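Local coordinates for thrombospondin related anonymous protein (Plasmodium falciparum, PDB 4F1J), which probably mediates parasite cell adhesion, the part crystallised here being the magnesium-loaded von Willebrand factor A domain of a longer membrane protein, at residues Asp96-Val101 against Arg137-Arg142; His48-Ile53 against Arg102-Asp107. All coordinates share one frame; numbering follows the deposited sequence.

Contact 1 (Asp96-Val101 against Arg137-Arg142); sequences DALLQV and RKLNDR. With SO4 (sulfate ion), chain F.
Leu139 lays its two methyl groups against Leu98 and Val101, one branch to each. Its CD1 packs on the CD2 methyl of Leu98 at 3.8 Å and also lies over the first carbon of that side chain, with Leu139 CD1 4.1 Å from Leu98 CB. The other branch takes the next turn of the partner helix, where Leu139 CD2 is 3.9 Å from Val101 CG1. The Leu139 and Val101 side chains run nearly at right angles, whereas those of the two leucines meet at a slant. In Val101, CG1 stands anti to the backbone N (chi1 174°), and this is the methyl that reaches the leucine. No hydrogen bond links the two segments, so the join is apolar and all three of its side chains are buried.

The polar groups lie elsewhere. The carbonyl of Asp96 takes Gln100 N and Gln100 NE2 from opposite faces of its plane. Beyond Leu139, Arg142 turns the edge of its guanidinium to a sulfate ion, probably taken from the crystallisation liquor: Arg142 NE donates to sulfate O1 at 3.2 Å in a nearly straight bond (166°), and Arg142 NH2 donates to sulfate O2, also at 3.2 Å.

Helices 94-106 and 129-141 thus pack side by side in the alpha/beta fold of the domain. Leu98 and Val101 also rest on Leu13 of strand 8-15, which lies beneath helix 94-106, Ala97 touches Asn52 and Phe54 of strand 47-54, and Leu139 continues along the helix pair to Leu105.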
loop_
_atom_site.group_PDB
_atom_site.type_symbol
_atom_site.label_atom_id
_atom_site.label_comp_id
_atom_site.label_asym_id
_atom_site.label_seq_id
_atom_site.Cartn_x
_atom_site.Cartn_y
_atom_site.Cartn_z
ATOM N N ASP A 96 -12.880 -2.219 1.615
ATOM C CA ASP A 96 -13.252 -0.837 1.273
ATOM C C ASP A 96 -12.084 -0.052 0.643
ATOM O O ASP A 96 -12.285 0.726 -0.294
ATOM C CB ASP A 96 -13.782 -0.070 2.494
ATOM C CG ASP A 96 -14.448 1.231 2.113
ATOM O OD1 ASP A 96 -15.295 1.213 1.191
ATOM O OD2 ASP A 96 -14.131 2.287 2.700
ATOM N N ALA A 97 -10.892 -0.228 1.192
ATOM C CA ALA A 97 -9.690 0.375 0.611
ATOM C C ALA A 97 -9.464 -0.077 -0.843
ATOM O O ALA A 97 -9.136 0.719 -1.726
ATOM C CB ALA A 97 -8.489 -0.010 1.450
ATOM N N LEU A 98 -9.564 -1.375 -1.073
ATOM C CA LEU A 98 -9.410 -1.950 -2.428
ATOM C C LEU A 98 -10.544 -1.475 -3.358
ATOM O O LEU A 98 -10.327 -1.204 -4.553
ATOM C CB LEU A 98 -9.384 -3.477 -2.347
ATOM C CG LEU A 98 -8.173 -4.122 -1.673
ATOM C CD1 LEU A 98 -8.474 -5.623 -1.409
ATOM C CD2 LEU A 98 -6.899 -3.925 -2.522
ATOM N N LEU A 99 -11.751 -1.385 -2.812
ATOM C CA LEU A 99 -12.890 -0.826 -3.549
ATOM C C LEU A 99 -12.604 0.595 -4.081
ATOM O O LEU A 99 -12.967 0.938 -5.201
ATOM C CB LEU A 99 -14.145 -0.822 -2.683
ATOM C CG LEU A 99 -15.400 -0.151 -3.276
ATOM C CD1 LEU A 99 -15.791 -0.770 -4.606
ATOM C CD2 LEU A 99 -16.511 -0.266 -2.259
ATOM N N GLN A 100 -11.930 1.422 -3.294
ATOM C CA GLN A 100 -11.634 2.802 -3.742
ATOM C C GLN A 100 -10.708 2.778 -4.940
ATOM O O GLN A 100 -10.855 3.597 -5.862
ATOM C CB GLN A 100 -11.029 3.632 -2.626
ATOM C CG GLN A 100 -11.923 3.756 -1.380
ATOM C CD GLN A 100 -13.383 3.990 -1.691
ATOM O OE1 GLN A 100 -13.745 4.965 -2.367
ATOM N NE2 GLN A 100 -14.244 3.078 -1.247
ATOM N N VAL A 101 -9.760 1.839 -4.941
ATOM C CA VAL A 101 -8.884 1.665 -6.106
ATOM C C VAL A 101 -9.706 1.265 -7.340
ATOM O O VAL A 101 -9.548 1.839 -8.417
ATOM C CB VAL A 101 -7.792 0.660 -5.853
ATOM C CG1 VAL A 101 -6.995 0.399 -7.135
ATOM C CG2 VAL A 101 -6.868 1.171 -4.722
ATOM N N ARG A 137 -9.560 -9.857 -6.881
ATOM C CA ARG A 137 -9.776 -10.516 -8.194
ATOM C C ARG A 137 -10.212 -9.532 -9.258
ATOM O O ARG A 137 -9.747 -9.590 -10.398
ATOM C CB ARG A 137 -10.867 -11.601 -8.076
ATOM C CG ARG A 137 -11.342 -12.148 -9.429
ATOM N N LYS A 138 -11.139 -8.660 -8.891
ATOM C CA LYS A 138 -11.687 -7.667 -9.800
ATOM C C LYS A 138 -10.569 -6.720 -10.233
ATOM O O LYS A 138 -10.482 -6.337 -11.386
ATOM C CB LYS A 138 -12.833 -6.889 -9.173
ATOM C CG LYS A 138 -14.136 -7.685 -9.033
ATOM C CD LYS A 138 -15.248 -6.868 -8.414
ATOM C CE LYS A 138 -16.445 -7.768 -8.052
ATOM N NZ LYS A 138 -17.616 -6.966 -7.627
ATOM N N LEU A 139 -9.717 -6.345 -9.288
ATOM C CA LEU A 139 -8.539 -5.540 -9.612
ATOM C C LEU A 139 -7.569 -6.294 -10.520
ATOM O O LEU A 139 -7.077 -5.746 -11.498
ATOM C CB LEU A 139 -7.839 -5.096 -8.323
ATOM C CG LEU A 139 -8.671 -4.120 -7.466
ATOM C CD1 LEU A 139 -7.943 -3.860 -6.152
ATOM C CD2 LEU A 139 -8.940 -2.801 -8.173
ATOM N N ASN A 140 -7.275 -7.550 -10.205
ATOM C CA ASN A 140 -6.393 -8.364 -11.038
ATOM C C ASN A 140 -6.910 -8.453 -12.488
ATOM O O ASN A 140 -6.122 -8.379 -13.456
ATOM C CB ASN A 140 -6.248 -9.791 -10.464
ATOM C CG ASN A 140 -5.415 -9.852 -9.181
ATOM O OD1 ASN A 140 -4.580 -8.971 -8.876
ATOM N ND2 ASN A 140 -5.658 -10.900 -8.403
ATOM N N ASP A 141 -8.231 -8.570 -12.634
ATOM C CA ASP A 141 -8.848 -8.684 -13.977
ATOM C C ASP A 141 -8.644 -7.396 -14.798
ATOM O O ASP A 141 -8.638 -7.400 -16.031
ATOM C CB ASP A 141 -10.339 -8.990 -13.861
ATOM C CG ASP A 141 -10.638 -10.441 -13.553
ATOM O OD1 ASP A 141 -9.726 -11.305 -13.535
ATOM O OD2 ASP A 141 -11.835 -10.691 -13.321
ATOM N N ARG A 142 -8.484 -6.284 -14.091
ATOM C CA ARG A 142 -8.162 -5.013 -14.697
ATOM C C ARG A 142 -6.646 -4.760 -14.756
ATOM O O ARG A 142 -6.235 -3.631 -15.004
ATOM C CB ARG A 142 -8.883 -3.893 -13.941
ATOM C CG ARG A 142 -10.400 -3.823 -14.194
ATOM C CD ARG A 142 -11.041 -2.801 -13.249
ATOM N NE ARG A 142 -12.457 -2.521 -13.472
ATOM C CZ ARG A 142 -12.936 -1.510 -14.197
ATOM N NH1 ARG A 142 -12.122 -0.682 -14.855
ATOM N NH2 ARG A 142 -14.248 -1.355 -14.302
HETATM S S SO4 F . -15.505 -4.144 -12.146
HETATM O O1 SO4 F . -14.159 -4.606 -11.834
HETATM O O2 SO4 F . -15.640 -2.725 -11.827
HETATM O O3 SO4 F . -15.784 -4.329 -13.562
HETATM O O4 SO4 F . -16.467 -4.940 -11.391
#

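Contact 2 (His48-Ile53 against Arg102-Asp107); sequences HLYANI and RKHLND. With SO4 (sulfate ion), chain F.
Tyr50 and His104 meet ring against ring, the phenol reaching from the strand and the imidazole from the helix. They form an oblique pair, with planes at 75° and centroids 4.7 Å apart. Tyr50 CD2 and CE2 meet His104 CE1 and NE2. The tightest approach is Tyr50 CE2 to His104 CE1, 3.3 Å, and His104 NE2 lies 3.5 Å from Tyr50 CD2. The CB of Tyr50 already points to the helix, and chi1 (161°, CG anti to the backbone N) then sets the ring beside the carbonyl carbon, where CD2 and CE2 reach the imidazole. In His104 CG is instead anti to the carbonyl carbon (chi1 -73°).

Each ring has a hydrogen bond within its own element, Tyr50 through OH and His104 through ND1. Asn52 ND2 donates to Tyr50 OH at 3.0 Å, approaching in the plane of the phenol at its edge. His104 ND1 is bonded to the carbonyl of Gln100, one turn back on the same helix.

Away from the rings, Arg102 NH1 reaches the sulfate through a weak bond to its O2, and Arg102 NE forms a salt bridge with Glu135 on helix 129-141.

The partly buried pair packs helix 94-106 on the central mixed sheet of the von Willebrand factor A domain, in which strand 47-54 is hydrogen-bonded to strand 8-15. The contact is aromatic, without a hydrogen bond across it. Because a carbonyl accepts from His104 ND1, that nitrogen presumably carries a proton; CE1 and NE2 lie against carbons of Tyr50.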
loop_
_atom_site.group_PDB
_atom_site.type_symbol
_atom_site.label_atom_id
_atom_site.label_comp_id
_atom_site.label_asym_id
_atom_site.label_seq_id
_atom_site.Cartn_x
_atom_site.Cartn_y
_atom_site.Cartn_z
ATOM N N HIS A 48 2.988 8.068 -10.244
ATOM C CA HIS A 48 1.986 8.923 -9.654
ATOM C C HIS A 48 1.418 8.152 -8.458
ATOM O O HIS A 48 0.878 7.045 -8.624
ATOM C CB HIS A 48 0.819 9.217 -10.600
ATOM C CG HIS A 48 1.172 10.046 -11.802
ATOM N ND1 HIS A 48 0.209 10.693 -12.552
ATOM C CD2 HIS A 48 2.355 10.304 -12.413
ATOM C CE1 HIS A 48 0.788 11.332 -13.556
ATOM N NE2 HIS A 48 2.085 11.104 -13.503
ATOM N N LEU A 49 1.503 8.773 -7.282
ATOM C CA LEU A 49 1.019 8.202 -6.035
ATOM C C LEU A 49 -0.413 8.554 -5.713
ATOM O O LEU A 49 -0.853 9.688 -5.876
ATOM C CB LEU A 49 1.903 8.702 -4.876
ATOM C CG LEU A 49 1.592 8.170 -3.480
ATOM C CD1 LEU A 49 1.945 6.693 -3.373
ATOM C CD2 LEU A 49 2.391 9.048 -2.487
ATOM N N TYR A 50 -1.131 7.548 -5.197
ATOM C CA TYR A 50 -2.411 7.720 -4.513
ATOM C C TYR A 50 -2.192 7.135 -3.128
ATOM O O TYR A 50 -1.429 6.190 -2.960
ATOM C CB TYR A 50 -3.499 6.930 -5.213
ATOM C CG TYR A 50 -4.747 6.657 -4.372
ATOM C CD1 TYR A 50 -4.822 5.536 -3.521
ATOM C CD2 TYR A 50 -5.829 7.535 -4.411
ATOM C CE1 TYR A 50 -5.985 5.285 -2.785
ATOM C CE2 TYR A 50 -6.977 7.301 -3.639
ATOM C CZ TYR A 50 -7.035 6.178 -2.834
ATOM O OH TYR A 50 -8.199 5.954 -2.091
ATOM N N ALA A 51 -2.849 7.704 -2.133
ATOM C CA ALA A 51 -2.746 7.143 -0.781
ATOM C C ALA A 51 -4.067 7.224 -0.079
ATOM O O ALA A 51 -4.765 8.235 -0.145
ATOM C CB ALA A 51 -1.642 7.851 0.058
ATOM N N ASN A 52 -4.424 6.131 0.581
ATOM C CA ASN A 52 -5.496 6.164 1.568
ATOM C C ASN A 52 -5.065 5.511 2.853
ATOM O O ASN A 52 -4.058 4.800 2.885
ATOM C CB ASN A 52 -6.858 5.639 1.054
ATOM C CG ASN A 52 -6.943 4.127 0.841
ATOM O OD1 ASN A 52 -6.364 3.329 1.575
ATOM N ND2 ASN A 52 -7.726 3.727 -0.169
ATOM N N ILE A 53 -5.798 5.826 3.919
ATOM C CA ILE A 53 -5.693 5.062 5.162
ATOM C C ILE A 53 -6.968 4.253 5.288
ATOM O O ILE A 53 -8.023 4.659 4.762
ATOM C CB ILE A 53 -5.472 5.956 6.375
ATOM C CG1 ILE A 53 -6.552 7.032 6.470
ATOM C CG2 ILE A 53 -4.073 6.610 6.294
ATOM C CD1 ILE A 53 -6.466 7.911 7.734
ATOM N N ARG A 102 -10.590 0.284 -7.173
ATOM C CA ARG A 102 -11.413 -0.159 -8.290
ATOM C C ARG A 102 -12.310 0.964 -8.786
ATOM O O ARG A 102 -12.611 1.005 -9.959
ATOM C CB ARG A 102 -12.219 -1.401 -7.890
ATOM C CG ARG A 102 -12.978 -2.089 -9.047
ATOM C CD ARG A 102 -13.450 -3.481 -8.616
ATOM N NE ARG A 102 -14.406 -3.422 -7.522
ATOM C CZ ARG A 102 -15.726 -3.415 -7.661
ATOM N NH1 ARG A 102 -16.271 -3.422 -8.863
ATOM N NH2 ARG A 102 -16.507 -3.378 -6.587
ATOM N N LYS A 103 -12.720 1.898 -7.911
ATOM C CA LYS A 103 -13.538 3.039 -8.354
ATOM C C LYS A 103 -12.714 3.965 -9.261
ATOM O O LYS A 103 -13.243 4.479 -10.248
ATOM C CB LYS A 103 -14.134 3.804 -7.161
ATOM C CG LYS A 103 -15.295 3.108 -6.503
ATOM C CD LYS A 103 -15.650 3.801 -5.195
ATOM N N HIS A 104 -11.430 4.167 -8.949
ATOM C CA HIS A 104 -10.553 4.918 -9.859
ATOM C C HIS A 104 -10.552 4.272 -11.242
ATOM O O HIS A 104 -10.627 4.967 -12.266
ATOM C CB HIS A 104 -9.104 4.996 -9.354
ATOM C CG HIS A 104 -8.912 5.921 -8.192
ATOM N ND1 HIS A 104 -9.380 5.638 -6.928
ATOM C CD2 HIS A 104 -8.294 7.126 -8.102
ATOM C CE1 HIS A 104 -9.054 6.628 -6.109
ATOM N NE2 HIS A 104 -8.388 7.543 -6.794
ATOM N N LEU A 105 -10.454 2.948 -11.282
ATOM C CA LEU A 105 -10.360 2.228 -12.561
ATOM C C LEU A 105 -11.696 2.318 -13.275
ATOM O O LEU A 105 -11.742 2.629 -14.477
ATOM C CB LEU A 105 -9.956 0.768 -12.346
ATOM C CG LEU A 105 -8.657 0.594 -11.538
ATOM C CD1 LEU A 105 -8.256 -0.875 -11.361
ATOM C CD2 LEU A 105 -7.534 1.390 -12.165
ATOM N N ASN A 106 -12.775 2.044 -12.553
ATOM C CA ASN A 106 -14.127 2.214 -13.116
ATOM C C ASN A 106 -14.343 3.563 -13.798
ATOM O O ASN A 106 -14.858 3.658 -14.947
ATOM C CB ASN A 106 -15.181 2.043 -12.027
ATOM C CG ASN A 106 -16.569 2.010 -12.599
ATOM O OD1 ASN A 106 -16.974 0.993 -13.150
ATOM N ND2 ASN A 106 -17.289 3.141 -12.523
ATOM N N ASP A 107 -13.952 4.619 -13.082
ATOM C CA ASP A 107 -14.112 5.990 -13.538
ATOM C C ASP A 107 -13.024 6.505 -14.504
ATOM O O ASP A 107 -13.087 7.657 -14.933
ATOM C CB ASP A 107 -14.200 6.931 -12.329
ATOM C CG ASP A 107 -15.456 6.707 -11.492
ATOM O OD1 ASP A 107 -16.283 5.834 -11.834
ATOM O OD2 ASP A 107 -15.617 7.433 -10.493
HETATM S S SO4 F . -15.505 -4.144 -12.146
HETATM O O1 SO4 F . -14.159 -4.606 -11.834
HETATM O O2 SO4 F . -15.640 -2.725 -11.827
HETATM O O3 SO4 F . -15.784 -4.329 -13.562
HETATM O O4 SO4 F . -16.467 -4.940 -11.391
#

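Overall arrangement
Helix 94-106 serves both contacts: residues 96-101 take part in contact 1 and 102-107 in contact 2, though both parts of the helix touch both helix 129-141 and strand 47-54 or its neighbour 8-15. The two centres are 9 Å apart and the contacts touch directly, with Lys138 CB 3.5 Å from Arg102 CD and Arg142 NH1 3.4 Å from Leu105 O. The sulfate joins them again, held by Arg142 through NE and NH2 and by Arg102 through one weak bond from NH1. Contact 1 comes near a metal: the side chain of Leu98 is about 8 Å from a bound magnesium ion, probably the one held by Ser95 and Asp131, whereas contact 2 lies away from both metal sites.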